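Local structure of 6-aminohexanoate-dimer hydrolase (Bacillus anthracis, 4GB7) at residues Glu132-Lys143 with Ala299-Met310. The protein probably hydrolyses the amide bond of 6-aminohexanoate dimers, as a putative serine hydrolase of the beta-lactamase family. Sequence-based numbering, arbitrary orientation.
Sequences ESEPHGMASLAK and ASAGLNATARDM
Lys143, first residue of helix 143-155, reaches back to Ser300; with Ser140, in the turn just before the helix, it makes up an SxxK sequence, probably the active-site motif of the serine beta-lactamase family. Its chain bends at the last torsion (chi4 70°), so that Lys143 NZ lies 2.9 Å from Ser300 O and also bonds to Ser140 OG, while Asn251 takes a further bond; Tyr249 and a nitrate ion, probably from the crystallisation liquor, bond to Ser140 OG. Ser300 OG itself turns to Glu255.

Farther along, the backbones form a short antiparallel pairing at the edge of a small sheet: His136 N donates to Ala305 O and Ala305 N to His136 O, and Asn304 CA sits 3.1 Å from His136 O. In the irregular part a water donates to both Ala142 O and Ala299 O.

Toward strand 387-393, where Phe392 touches selenomethionines Met138 and Met310, Met138 CE lies alongside Leu303 CD2 at 3.7 Å and Met138 SE is 4.0 Å from Ala305 CB.

At the far end Arg308 meets the modelled conformer of Glu132 in a salt bridge, with Glu124 and Glu284 as further partners. Glu132 OE2 offers its anti lone pair to Arg308 NH2, 2.7 Å away in the guanidinium plane, the carboxylate turned 63° from it.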
ATOM      1  N   GLU A 132       5.013 -18.572  -1.223  1.00 20.89           N
ATOM      2  CA  GLU A 132       5.771 -17.474  -0.620  0.60 19.61           C
ATOM      3  C   GLU A 132       6.575 -16.661  -1.610  1.00 19.95           C
ATOM      4  O   GLU A 132       6.904 -15.469  -1.350  1.00 19.80           O
ATOM      5  CB  GLU A 132       6.723 -18.001   0.452  0.60 18.65           C
ATOM      6  CG  GLU A 132       7.706 -19.068  -0.020  0.60 22.02           C
ATOM      7  CD  GLU A 132       8.299 -19.846   1.139  0.60 24.75           C
ATOM      8  OE1 GLU A 132       7.937 -21.022   1.324  0.60 27.95           O
ATOM      9  OE2 GLU A 132       9.122 -19.279   1.887  0.60 25.98           O
ATOM     10  N   SER A 133       6.909 -17.270  -2.737  1.00 17.20           N
ATOM     11  CA  SER A 133       7.802 -16.589  -3.710  0.60 20.10           C
ATOM     12  C   SER A 133       7.051 -15.919  -4.870  1.00 19.50           C
ATOM     13  O   SER A 133       7.683 -15.329  -5.754  1.00 20.39           O
ATOM     14  CB  SER A 133       8.858 -17.569  -4.250  0.60 21.21           C
ATOM     15  OG  SER A 133       9.747 -18.023  -3.226  0.60 21.43           O
ATOM     16  N   GLU A 134       5.723 -15.993  -4.858  1.00 17.93           N
ATOM     17  CA  GLU A 134       4.889 -15.392  -5.925  1.00 17.80           C
ATOM     18  C   GLU A 134       4.330 -14.073  -5.448  1.00 17.32           C
ATOM     19  O   GLU A 134       3.848 -13.966  -4.348  1.00 18.81           O
ATOM     20  CB  GLU A 134       3.758 -16.296  -6.357  1.00 21.69           C
ATOM     21  CG  GLU A 134       4.217 -17.540  -7.108  1.00 24.92           C
ATOM     22  CD  GLU A 134       4.809 -17.265  -8.496  1.00 32.07           C
ATOM     23  OE1 GLU A 134       4.457 -16.290  -9.188  1.00 29.78           O
ATOM     24  OE2 GLU A 134       5.683 -18.022  -8.918  1.00 37.32           O
ATOM     25  N   PRO A 135       4.432 -13.031  -6.266  1.00 17.72           N
ATOM     26  CA  PRO A 135       3.891 -11.771  -5.771  1.00 19.01           C
ATOM     27  C   PRO A 135       2.390 -11.808  -5.427  1.00 16.96           C
ATOM     28  O   PRO A 135       1.584 -12.426  -6.140  1.00 17.86           O
ATOM     29  CB  PRO A 135       4.205 -10.812  -6.923  1.00 19.01           C
ATOM     30  CG  PRO A 135       5.434 -11.399  -7.563  1.00 18.95           C
ATOM     31  CD  PRO A 135       5.199 -12.868  -7.517  1.00 19.64           C
ATOM     32  N   HIS A 136       2.001 -11.050  -4.416  1.00 16.56           N
ATOM     33  CA  HIS A 136       0.623 -10.940  -3.938  1.00 15.82           C
ATOM     34  C   HIS A 136       0.113  -9.564  -4.191  1.00 15.18           C
ATOM     35  O   HIS A 136       0.878  -8.604  -4.163  1.00 16.73           O
ATOM     36  CB  HIS A 136       0.673 -11.146  -2.419  1.00 15.72           C
ATOM     37  CG  HIS A 136      -0.671 -11.431  -1.786  1.00 13.99           C
ATOM     38  ND1 HIS A 136      -1.601 -10.484  -1.569  1.00 15.25           N
ATOM     39  CD2 HIS A 136      -1.198 -12.633  -1.308  1.00 14.71           C
ATOM     40  CE1 HIS A 136      -2.678 -11.054  -0.970  1.00 14.65           C
ATOM     41  NE2 HIS A 136      -2.440 -12.377  -0.835  1.00 15.53           N
ATOM     42  N   GLY A 137      -1.180  -9.420  -4.443  1.00 17.47           N
ATOM     43  CA  GLY A 137      -1.801  -8.083  -4.467  1.00 16.47           C
ATOM     44  C   GLY A 137      -1.647  -7.374  -3.135  1.00 14.96           C
ATOM     45  O   GLY A 137      -1.641  -7.979  -2.106  1.00 16.90           O
HETATM   46  N   MSE A 138      -1.438  -6.071  -3.169  1.00 17.14           N
HETATM   47  CA  MSE A 138      -1.259  -5.312  -1.938  1.00 17.40           C
HETATM   48  C   MSE A 138      -2.156  -4.059  -1.830  1.00 19.41           C
HETATM   49  O   MSE A 138      -2.030  -3.307  -0.871  1.00 17.41           O
HETATM   50  CB  MSE A 138       0.213  -4.883  -1.825  1.00 17.20           C
HETATM   51  CG  MSE A 138       1.168  -6.014  -1.893  1.00 20.93           C
HETATM   52 SE   MSE A 138       2.949  -5.543  -1.359  0.70 21.34          SE
HETATM   53  CE  MSE A 138       3.337  -4.075  -2.454  1.00 21.55           C
ATOM     54  N   ALA A 139      -3.043  -3.852  -2.800  1.00 18.20           N
ATOM     55  CA  ALA A 139      -3.981  -2.750  -2.774  1.00 19.52           C
ATOM     56  C   ALA A 139      -3.197  -1.468  -2.470  1.00 18.32           C
ATOM     57  O   ALA A 139      -2.195  -1.230  -3.112  1.00 19.31           O
ATOM     58  CB  ALA A 139      -5.116  -3.004  -1.783  1.00 19.76           C
ATOM     59  N   SER A 140      -3.583  -0.682  -1.476  1.00 17.69           N
ATOM     60  CA  SER A 140      -2.995   0.654  -1.262  1.00 17.83           C
ATOM     61  C   SER A 140      -1.600   0.649  -0.611  1.00 16.43           C
ATOM     62  O   SER A 140      -1.019   1.700  -0.439  1.00 16.66           O
ATOM     63  CB  SER A 140      -3.944   1.536  -0.410  1.00 18.22           C
ATOM     64  OG  SER A 140      -5.098   1.933  -1.124  1.00 20.54           O
ATOM     65  N   LEU A 141      -1.028  -0.514  -0.293  1.00 16.05           N
ATOM     66  CA  LEU A 141       0.368  -0.556   0.149  1.00 16.08           C
ATOM     67  C   LEU A 141       1.288   0.082  -0.891  1.00 15.59           C
ATOM     68  O   LEU A 141       2.300   0.584  -0.530  1.00 18.22           O
ATOM     69  CB  LEU A 141       0.856  -1.946   0.464  1.00 18.37           C
ATOM     70  CG  LEU A 141       0.567  -2.470   1.859  1.00 23.86           C
ATOM     71  CD1 LEU A 141      -0.707  -2.045   2.520  1.00 17.31           C
ATOM     72  CD2 LEU A 141       0.832  -3.963   1.962  1.00 17.25           C
ATOM     73  N   ALA A 142       0.925   0.022  -2.180  1.00 16.70           N
ATOM     74  CA  ALA A 142       1.669   0.697  -3.222  1.00 15.74           C
ATOM     75  C   ALA A 142       1.929   2.136  -2.978  1.00 14.00           C
ATOM     76  O   ALA A 142       2.967   2.682  -3.475  1.00 17.60           O
ATOM     77  CB  ALA A 142       0.916   0.560  -4.565  1.00 18.25           C
ATOM     78  N   LYS A 143       1.050   2.808  -2.251  1.00 16.48           N
ATOM     79  CA  LYS A 143       1.154   4.284  -2.228  1.00 16.64           C
ATOM     80  C   LYS A 143       2.474   4.811  -1.657  1.00 16.64           C
ATOM     81  O   LYS A 143       2.980   5.874  -2.066  1.00 17.44           O
ATOM     82  CB  LYS A 143      -0.019   4.857  -1.429  1.00 16.50           C
ATOM     83  CG  LYS A 143      -1.355   4.647  -2.103  1.00 16.54           C
ATOM     84  CD  LYS A 143      -2.504   5.297  -1.372  1.00 17.84           C
ATOM     85  CE  LYS A 143      -3.792   5.345  -2.211  1.00 19.14           C
ATOM     86  NZ  LYS A 143      -4.471   4.032  -2.452  1.00 18.98           N
ATOM     87  N   ALA A 299      -0.540   3.316  -9.693  1.00 17.21           N
ATOM     88  CA  ALA A 299       0.344   3.696  -8.624  1.00 17.30           C
ATOM     89  C   ALA A 299      -0.289   3.561  -7.233  1.00 16.08           C
ATOM     90  O   ALA A 299       0.412   3.395  -6.230  1.00 18.82           O
ATOM     91  CB  ALA A 299       0.813   5.154  -8.833  1.00 19.37           C
ATOM     92  N   SER A 300      -1.620   3.658  -7.191  1.00 17.94           N
ATOM     93  CA  SER A 300      -2.357   3.764  -5.938  1.00 15.84           C
ATOM     94  C   SER A 300      -2.720   2.411  -5.418  1.00 17.81           C
ATOM     95  O   SER A 300      -3.029   2.293  -4.252  1.00 19.33           O
ATOM     96  CB  SER A 300      -3.636   4.606  -6.114  1.00 18.63           C
ATOM     97  OG  SER A 300      -4.505   4.005  -7.053  1.00 20.10           O
ATOM     98  N   ALA A 301      -2.664   1.386  -6.265  1.00 15.10           N
ATOM     99  CA  ALA A 301      -3.279   0.098  -5.845  1.00 16.96           C
ATOM    100  C   ALA A 301      -2.755  -1.163  -6.523  1.00 16.30           C
ATOM    101  O   ALA A 301      -3.236  -2.288  -6.222  1.00 17.88           O
ATOM    102  CB  ALA A 301      -4.775   0.196  -6.091  1.00 21.46           C
ATOM    103  N   GLY A 302      -1.808  -1.017  -7.448  1.00 19.19           N
ATOM    104  CA  GLY A 302      -1.466  -2.128  -8.350  1.00 19.35           C
ATOM    105  C   GLY A 302      -0.154  -2.882  -8.178  1.00 15.76           C
ATOM    106  O   GLY A 302       0.193  -3.722  -9.016  1.00 16.26           O
ATOM    107  N   LEU A 303       0.593  -2.584  -7.120  1.00 17.65           N
ATOM    108  CA  LEU A 303       1.889  -3.242  -6.882  1.00 16.35           C
ATOM    109  C   LEU A 303       1.656  -4.584  -6.245  1.00 16.26           C
ATOM    110  O   LEU A 303       0.852  -4.692  -5.335  1.00 18.24           O
ATOM    111  CB  LEU A 303       2.803  -2.379  -6.018  1.00 18.02           C
ATOM    112  CG  LEU A 303       4.255  -2.834  -5.862  1.00 15.74           C
ATOM    113  CD1 LEU A 303       5.016  -2.943  -7.200  1.00 18.23           C
ATOM    114  CD2 LEU A 303       4.957  -1.888  -4.902  1.00 17.26           C
ATOM    115  N   ASN A 304       2.330  -5.582  -6.764  1.00 14.43           N
ATOM    116  CA  ASN A 304       2.291  -6.992  -6.343  1.00 14.92           C
ATOM    117  C   ASN A 304       3.731  -7.378  -5.983  1.00 16.61           C
ATOM    118  O   ASN A 304       4.665  -7.168  -6.787  1.00 16.73           O
ATOM    119  CB  ASN A 304       1.816  -7.884  -7.465  1.00 17.21           C
ATOM    120  CG  ASN A 304       0.321  -7.757  -7.743  1.00 15.10           C
ATOM    121  OD1 ASN A 304      -0.458  -8.690  -7.433  1.00 18.39           O
ATOM    122  ND2 ASN A 304      -0.105  -6.607  -8.247  1.00 17.49           N
ATOM    123  N   ALA A 305       3.927  -7.905  -4.770  1.00 15.74           N
ATOM    124  CA  ALA A 305       5.275  -8.216  -4.265  1.00 15.23           C
ATOM    125  C   ALA A 305       5.215  -9.408  -3.324  1.00 16.39           C
ATOM    126  O   ALA A 305       4.125  -9.782  -2.857  1.00 15.76           O
ATOM    127  CB  ALA A 305       5.891  -7.020  -3.561  1.00 18.64           C
ATOM    128  N   THR A 306       6.356 -10.000  -3.028  1.00 16.74           N
ATOM    129  CA  THR A 306       6.360 -11.066  -2.013  1.00 15.69           C
ATOM    130  C   THR A 306       6.456 -10.476  -0.588  1.00 15.39           C
ATOM    131  O   THR A 306       6.839  -9.309  -0.380  1.00 15.16           O
ATOM    132  CB  THR A 306       7.517 -12.072  -2.196  1.00 15.42           C
ATOM    133  OG1 THR A 306       8.739 -11.449  -1.794  1.00 16.42           O
ATOM    134  CG2 THR A 306       7.582 -12.648  -3.615  1.00 16.63           C
ATOM    135  N   ALA A 307       6.036 -11.257   0.393  1.00 14.80           N
ATOM    136  CA  ALA A 307       5.943 -10.794   1.771  1.00 14.91           C
ATOM    137  C   ALA A 307       7.308 -10.473   2.379  1.00 14.41           C
ATOM    138  O   ALA A 307       7.456  -9.435   3.063  1.00 16.94           O
ATOM    139  CB  ALA A 307       5.200 -11.803   2.663  1.00 16.30           C
ATOM    140  N   ARG A 308       8.286 -11.361   2.163  1.00 16.11           N
ATOM    141  CA  ARG A 308       9.619 -11.092   2.647  1.00 16.08           C
ATOM    142  C   ARG A 308      10.210  -9.862   1.969  1.00 15.32           C
ATOM    143  O   ARG A 308      10.937  -9.134   2.606  1.00 16.40           O
ATOM    144  CB  ARG A 308      10.554 -12.280   2.460  1.00 16.35           C
ATOM    145  CG  ARG A 308      10.265 -13.354   3.491  1.00 16.58           C
ATOM    146  CD  ARG A 308      11.373 -14.407   3.603  1.00 18.63           C
ATOM    147  NE  ARG A 308      11.612 -15.072   2.347  1.00 19.26           N
ATOM    148  CZ  ARG A 308      11.003 -16.174   1.903  1.00 20.27           C
ATOM    149  NH1 ARG A 308      11.331 -16.659   0.715  1.00 19.84           N
ATOM    150  NH2 ARG A 308      10.083 -16.815   2.623  1.00 19.67           N
ATOM    151  N   ASP A 309       9.904  -9.663   0.697  1.00 14.31           N
ATOM    152  CA  ASP A 309      10.437  -8.494   0.020  1.00 14.44           C
ATOM    153  C   ASP A 309       9.832  -7.219   0.605  1.00 16.65           C
ATOM    154  O   ASP A 309      10.539  -6.219   0.785  1.00 16.22           O
ATOM    155  CB  ASP A 309      10.249  -8.570  -1.508  1.00 16.63           C
ATOM    156  CG  ASP A 309      11.277  -9.521  -2.169  1.00 15.08           C
ATOM    157  OD1 ASP A 309      12.281  -9.865  -1.481  1.00 16.06           O
ATOM    158  OD2 ASP A 309      11.152  -9.859  -3.360  1.00 18.16           O
HETATM  159  N   MSE A 310       8.550  -7.229   0.885  1.00 15.31           N
HETATM  160  CA  MSE A 310       7.927  -6.099   1.568  0.60 16.00           C
HETATM  161  C   MSE A 310       8.527  -5.887   2.938  1.00 15.14           C
HETATM  162  O   MSE A 310       8.700  -4.767   3.356  1.00 19.20           O
HETATM  163  CB  MSE A 310       6.438  -6.258   1.706  0.60 17.40           C
HETATM  164  CG  MSE A 310       5.713  -6.059   0.447  0.60 14.73           C
HETATM  165 SE   MSE A 310       5.994  -4.269  -0.310  0.42 20.38          SE
HETATM  166  CE  MSE A 310       6.233  -3.228   1.304  0.60 17.66           C
TER
HETATM  167  O   HOH W   1       4.940 -13.776  -0.240  1.00 18.65           O
HETATM  168  O   HOH W   2       7.976 -14.177   1.050  1.00 19.41           O
HETATM  169  O   HOH W   3      -0.962 -11.319  -7.250  1.00 19.53           O
HETATM  170  O   HOH W   4      -2.284  -4.731  -5.691  1.00 19.84           O
HETATM  171  O   HOH W   5      -0.186  -2.354  -4.367  1.00 18.51           O
HETATM  172  O   HOH W   6       3.104   3.248  -6.134  1.00 18.10           O